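Local structure of probable antibiotics synthesis protein (1V70) at residues S49-V60 against P94-P105. The protein is of unknown function but carries a cupin domain, is a probable antibiotics synthesis protein and probably binds a metal ion. Sequence-based numbering, arbitrary orientation. Where two conformers were deposited one is given.
Sequences SDKVYYALEGEV and PALLLVVTAPRP
Strands 50-55 and 95-102 pair antiparallel in the larger sheet of the cupin beta-sandwich. Asp50, Val52 and Tyr54 face Ala102, Val100 and Leu98 in hydrogen-bonded pairs, each with two backbone bonds. A classic beta bulge then shifts the register: Leu56 N and Glu57 N both donate to Leu96 O, at 2.9 and 3.2 Å. Glu57 N lies in the carbonyl plane on a lone pair, while Leu56 N is tilted slightly out of it. Leu96 N returns a bond to Glu57 O. At the other end Ser49 OG donates to Pro103 O over 2.7 Å, from above the carbonyl plane. With chi1 at -64°, OG lies beside its own N and meets the carbonyl of Pro103, the residue after a cis peptide bond.

The side chains pack differently on the two faces. On one, the methylenes of Lys51 lie across Val99 CG1, with CG 3.7 Å from it. The Tyr53 ring runs alongside Val99 and presents CD1 to CG2 at 3.9 Å. Leu97 shares this face. Val60, from strand 60-64 of the opposing sheet, reaches it tip to tip, CG2 to Leu97 CD2 at 3.9 Å. Val60 CG1 also presses tightly on Ala95 CB at 3.5 Å. On the other face, Leu56 CD1 sits by Leu96 CG and Leu98 CB, and Leu98 CB meets the edge of the Tyr54 ring. One water donates to both Val52 O and Leu98 O there.

The Lys51 and Tyr53 face turns into the sandwich, where Lys51 NZ hydrogen-bonds His85 NE2 and Tyr53 OH hydrogen-bonds Gln41 OE1. The opposite face meets the second subunit: Asp50 OD2 forms a salt bridge with its Arg27 and a hydrogen bond with its Ser25 OG, and its Tyr30 packs on Val52 and Tyr54. Strands 28-35 and 75-79 flank the pair within the sheet.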
loop_
_atom_site.group_PDB
_atom_site.type_symbol
_atom_site.label_atom_id
_atom_site.label_comp_id
_atom_site.label_asym_id
_atom_site.label_seq_id
_atom_site.Cartn_x
_atom_site.Cartn_y
_atom_site.Cartn_z
ATOM N N SER A 49 5.079 -3.352 15.526
ATOM C CA SER A 49 4.864 -3.055 14.114
ATOM C C SER A 49 3.387 -2.868 13.813
ATOM O O SER A 49 2.544 -3.581 14.354
ATOM C CB SER A 49 5.401 -4.186 13.232
ATOM O OG SER A 49 6.807 -4.327 13.342
ATOM N N ASP A 50 3.076 -1.894 12.962
ATOM C CA ASP A 50 1.698 -1.660 12.551
ATOM C C ASP A 50 1.555 -2.357 11.205
ATOM O O ASP A 50 2.533 -2.514 10.476
ATOM C CB ASP A 50 1.401 -0.166 12.371
ATOM C CG ASP A 50 1.397 0.599 13.679
ATOM O OD1 ASP A 50 1.007 0.025 14.713
ATOM O OD2 ASP A 50 1.769 1.789 13.667
ATOM N N LYS A 51 0.342 -2.783 10.879
ATOM C CA LYS A 51 0.107 -3.446 9.605
ATOM C C LYS A 51 -1.172 -2.931 8.966
ATOM O O LYS A 51 -2.141 -2.620 9.656
ATOM C CB LYS A 51 0.016 -4.966 9.797
ATOM C CG LYS A 51 -0.250 -5.727 8.506
ATOM C CD LYS A 51 -0.478 -7.206 8.756
ATOM C CE LYS A 51 0.770 -7.875 9.290
ATOM N NZ LYS A 51 0.535 -9.321 9.541
ATOM N N VAL A 52 -1.164 -2.818 7.645
ATOM C CA VAL A 52 -2.343 -2.381 6.912
ATOM C C VAL A 52 -2.612 -3.354 5.770
ATOM O O VAL A 52 -1.707 -3.683 4.994
ATOM C CB VAL A 52 -2.178 -0.967 6.306
ATOM C CG1 VAL A 52 -3.427 -0.593 5.510
ATOM C CG2 VAL A 52 -1.936 0.051 7.407
ATOM N N TYR A 53 -3.852 -3.828 5.694
ATOM C CA TYR A 53 -4.293 -4.738 4.638
ATOM C C TYR A 53 -5.114 -3.925 3.644
ATOM O O TYR A 53 -5.992 -3.161 4.051
ATOM C CB TYR A 53 -5.226 -5.819 5.188
ATOM C CG TYR A 53 -4.630 -6.780 6.186
ATOM C CD1 TYR A 53 -3.831 -7.848 5.774
ATOM C CD2 TYR A 53 -4.931 -6.667 7.540
ATOM C CE1 TYR A 53 -3.356 -8.784 6.689
ATOM C CE2 TYR A 53 -4.461 -7.593 8.462
ATOM C CZ TYR A 53 -3.681 -8.649 8.031
ATOM O OH TYR A 53 -3.252 -9.585 8.944
ATOM N N TYR A 54 -4.842 -4.086 2.354
ATOM C CA TYR A 54 -5.600 -3.398 1.309
ATOM C C TYR A 54 -6.041 -4.463 0.307
ATOM O O TYR A 54 -5.218 -5.237 -0.185
ATOM C CB TYR A 54 -4.744 -2.346 0.602
ATOM C CG TYR A 54 -5.437 -1.719 -0.593
ATOM C CD1 TYR A 54 -6.486 -0.816 -0.423
ATOM C CD2 TYR A 54 -5.065 -2.055 -1.895
ATOM C CE1 TYR A 54 -7.149 -0.265 -1.521
ATOM C CE2 TYR A 54 -5.720 -1.510 -2.998
ATOM C CZ TYR A 54 -6.759 -0.616 -2.802
ATOM O OH TYR A 54 -7.404 -0.066 -3.888
ATOM N N ALA A 55 -7.336 -4.520 0.016
ATOM C CA ALA A 55 -7.846 -5.520 -0.921
ATOM C C ALA A 55 -7.706 -5.101 -2.384
ATOM O O ALA A 55 -8.278 -4.096 -2.812
ATOM C CB ALA A 55 -9.313 -5.837 -0.600
ATOM N N LEU A 56 -6.934 -5.879 -3.142
ATOM C CA LEU A 56 -6.718 -5.620 -4.564
ATOM C C LEU A 56 -7.757 -6.373 -5.390
ATOM O O LEU A 56 -8.309 -5.838 -6.353
ATOM C CB LEU A 56 -5.318 -6.077 -4.981
ATOM C CG LEU A 56 -4.131 -5.315 -4.388
ATOM C CD1 LEU A 56 -2.852 -6.105 -4.631
ATOM C CD2 LEU A 56 -4.045 -3.926 -5.007
ATOM N N GLU A 57 -8.011 -7.623 -5.009
ATOM C CA GLU A 57 -8.952 -8.515 -5.710
ATOM C C GLU A 57 -9.639 -9.413 -4.705
ATOM O O GLU A 57 -9.049 -9.874 -3.738
ATOM C CB GLU A 57 -8.237 -9.402 -6.747
ATOM C CG GLU A 57 -7.428 -8.646 -7.798
ATOM C CD GLU A 57 -6.966 -9.610 -8.885
ATOM O OE1 GLU A 57 -6.491 -10.684 -8.544
ATOM O OE2 GLU A 57 -7.088 -9.269 -10.056
ATOM N N GLY A 58 -10.906 -9.729 -4.950
ATOM C CA GLY A 58 -11.625 -10.634 -4.075
ATOM C C GLY A 58 -12.016 -10.006 -2.755
ATOM O O GLY A 58 -11.880 -8.795 -2.559
ATOM N N GLU A 59 -12.508 -10.833 -1.842
ATOM C CA GLU A 59 -12.873 -10.311 -0.537
ATOM C C GLU A 59 -12.422 -11.267 0.562
ATOM O O GLU A 59 -12.405 -12.481 0.399
ATOM C CB GLU A 59 -14.397 -10.091 -0.490
ATOM C CG GLU A 59 -15.207 -11.388 -0.623
ATOM C CD GLU A 59 -16.690 -11.079 -0.688
ATOM O OE1 GLU A 59 -17.485 -11.915 -0.281
ATOM O OE2 GLU A 59 -17.043 -10.015 -1.191
ATOM N N VAL A 60 -12.006 -10.669 1.671
ATOM C CA VAL A 60 -11.512 -11.429 2.806
ATOM C C VAL A 60 -12.130 -10.896 4.084
ATOM O O VAL A 60 -12.652 -9.779 4.120
ATOM C CB VAL A 60 -9.970 -11.313 2.945
ATOM C CG1 VAL A 60 -9.286 -11.930 1.733
ATOM C CG2 VAL A 60 -9.565 -9.848 3.094
ATOM N N PRO A 94 -10.502 -16.612 -5.268
ATOM C CA PRO A 94 -9.218 -16.169 -4.722
ATOM C C PRO A 94 -9.271 -14.700 -4.306
ATOM O O PRO A 94 -10.156 -13.951 -4.727
ATOM C CB PRO A 94 -8.250 -16.392 -5.885
ATOM C CG PRO A 94 -8.883 -17.524 -6.651
ATOM C CD PRO A 94 -10.338 -17.126 -6.640
ATOM N N ALA A 95 -8.324 -14.299 -3.469
ATOM C CA ALA A 95 -8.233 -12.919 -3.016
ATOM C C ALA A 95 -6.764 -12.520 -3.019
ATOM O O ALA A 95 -5.887 -13.347 -2.753
ATOM C CB ALA A 95 -8.818 -12.774 -1.612
ATOM N N LEU A 96 -6.506 -11.255 -3.334
ATOM C CA LEU A 96 -5.153 -10.715 -3.372
ATOM C C LEU A 96 -5.128 -9.434 -2.553
ATOM O O LEU A 96 -5.951 -8.545 -2.760
ATOM C CB LEU A 96 -4.733 -10.394 -4.809
ATOM C CG LEU A 96 -3.253 -10.053 -5.009
ATOM C CD1 LEU A 96 -2.393 -11.256 -4.639
ATOM C CD2 LEU A 96 -3.014 -9.659 -6.455
ATOM N N LEU A 97 -4.171 -9.344 -1.636
ATOM C CA LEU A 97 -4.044 -8.177 -0.773
ATOM C C LEU A 97 -2.667 -7.555 -0.871
ATOM O O LEU A 97 -1.682 -8.254 -1.106
ATOM C CB LEU A 97 -4.258 -8.574 0.691
ATOM C CG LEU A 97 -5.439 -9.480 1.027
ATOM C CD1 LEU A 97 -5.386 -9.850 2.500
ATOM C CD2 LEU A 97 -6.739 -8.777 0.676
ATOM N N LEU A 98 -2.614 -6.239 -0.701
ATOM C CA LEU A 98 -1.361 -5.503 -0.654
ATOM C C LEU A 98 -1.247 -5.287 0.855
ATOM O O LEU A 98 -2.140 -4.691 1.476
ATOM C CB LEU A 98 -1.476 -4.172 -1.395
ATOM C CG LEU A 98 -0.247 -3.259 -1.331
ATOM C CD1 LEU A 98 0.987 -3.988 -1.836
ATOM C CD2 LEU A 98 -0.507 -2.013 -2.159
ATOM N N VAL A 99 -0.170 -5.791 1.445
ATOM C CA VAL A 99 0.024 -5.715 2.888
ATOM C C VAL A 99 1.319 -5.014 3.255
ATOM O O VAL A 99 2.393 -5.383 2.773
ATOM C CB VAL A 99 0.034 -7.137 3.501
ATOM C CG1 VAL A 99 0.019 -7.062 5.020
ATOM C CG2 VAL A 99 -1.156 -7.932 2.986
ATOM N N VAL A 100 1.212 -4.009 4.116
ATOM C CA VAL A 100 2.375 -3.251 4.552
ATOM C C VAL A 100 2.548 -3.385 6.058
ATOM O O VAL A 100 1.596 -3.208 6.820
ATOM C CB VAL A 100 2.228 -1.753 4.206
ATOM C CG1 VAL A 100 3.476 -0.992 4.644
ATOM C CG2 VAL A 100 2.001 -1.579 2.714
ATOM N N THR A 101 3.767 -3.705 6.477
ATOM C CA THR A 101 4.088 -3.857 7.892
ATOM C C THR A 101 5.276 -2.949 8.184
ATOM O O THR A 101 6.270 -2.972 7.459
ATOM C CB THR A 101 4.479 -5.308 8.227
ATOM O OG1 THR A 101 3.458 -6.200 7.763
ATOM C CG2 THR A 101 4.647 -5.479 9.732
ATOM N N ALA A 102 5.173 -2.149 9.241
ATOM C CA ALA A 102 6.250 -1.226 9.593
ATOM C C ALA A 102 6.359 -0.986 11.094
ATOM O O ALA A 102 5.363 -0.735 11.768
ATOM C CB ALA A 102 6.048 0.106 8.872
ATOM N N PRO A 103 7.579 -1.100 11.640
ATOM C CA PRO A 103 8.787 -1.447 10.884
ATOM C C PRO A 103 8.808 -2.952 10.622
ATOM O O PRO A 103 7.866 -3.660 10.983
ATOM C CB PRO A 103 9.913 -0.999 11.812
ATOM C CG PRO A 103 9.329 -1.223 13.166
ATOM C CD PRO A 103 7.919 -0.695 13.016
ATOM N N ARG A 104 9.865 -3.441 9.984
ATOM C CA ARG A 104 9.968 -4.871 9.712
ATOM C C ARG A 104 10.047 -5.602 11.050
ATOM O O ARG A 104 10.857 -5.252 11.906
ATOM C CB ARG A 104 11.214 -5.164 8.870
ATOM C CG ARG A 104 11.412 -6.637 8.533
ATOM C CD ARG A 104 12.467 -6.821 7.450
ATOM N NE ARG A 104 13.750 -6.235 7.822
ATOM C CZ ARG A 104 14.804 -6.165 7.014
ATOM N NH1 ARG A 104 14.732 -6.644 5.780
ATOM N NH2 ARG A 104 15.932 -5.612 7.440
ATOM N N PRO A 105 9.190 -6.617 11.253
ATOM C CA PRO A 105 9.195 -7.374 12.511
ATOM C C PRO A 105 10.542 -8.034 12.794
ATOM O O PRO A 105 11.367 -8.120 11.859
ATOM C CB PRO A 105 8.087 -8.402 12.296
ATOM C CG PRO A 105 7.144 -7.696 11.374
ATOM C CD PRO A 105 8.085 -7.056 10.385
ATOM O OXT PRO A 105 10.748 -8.469 13.947
HETATM O O HOH W 1 -1.632 -2.168 2.572
HETATM O O HOH W 2 -12.647 -13.530 -3.126
#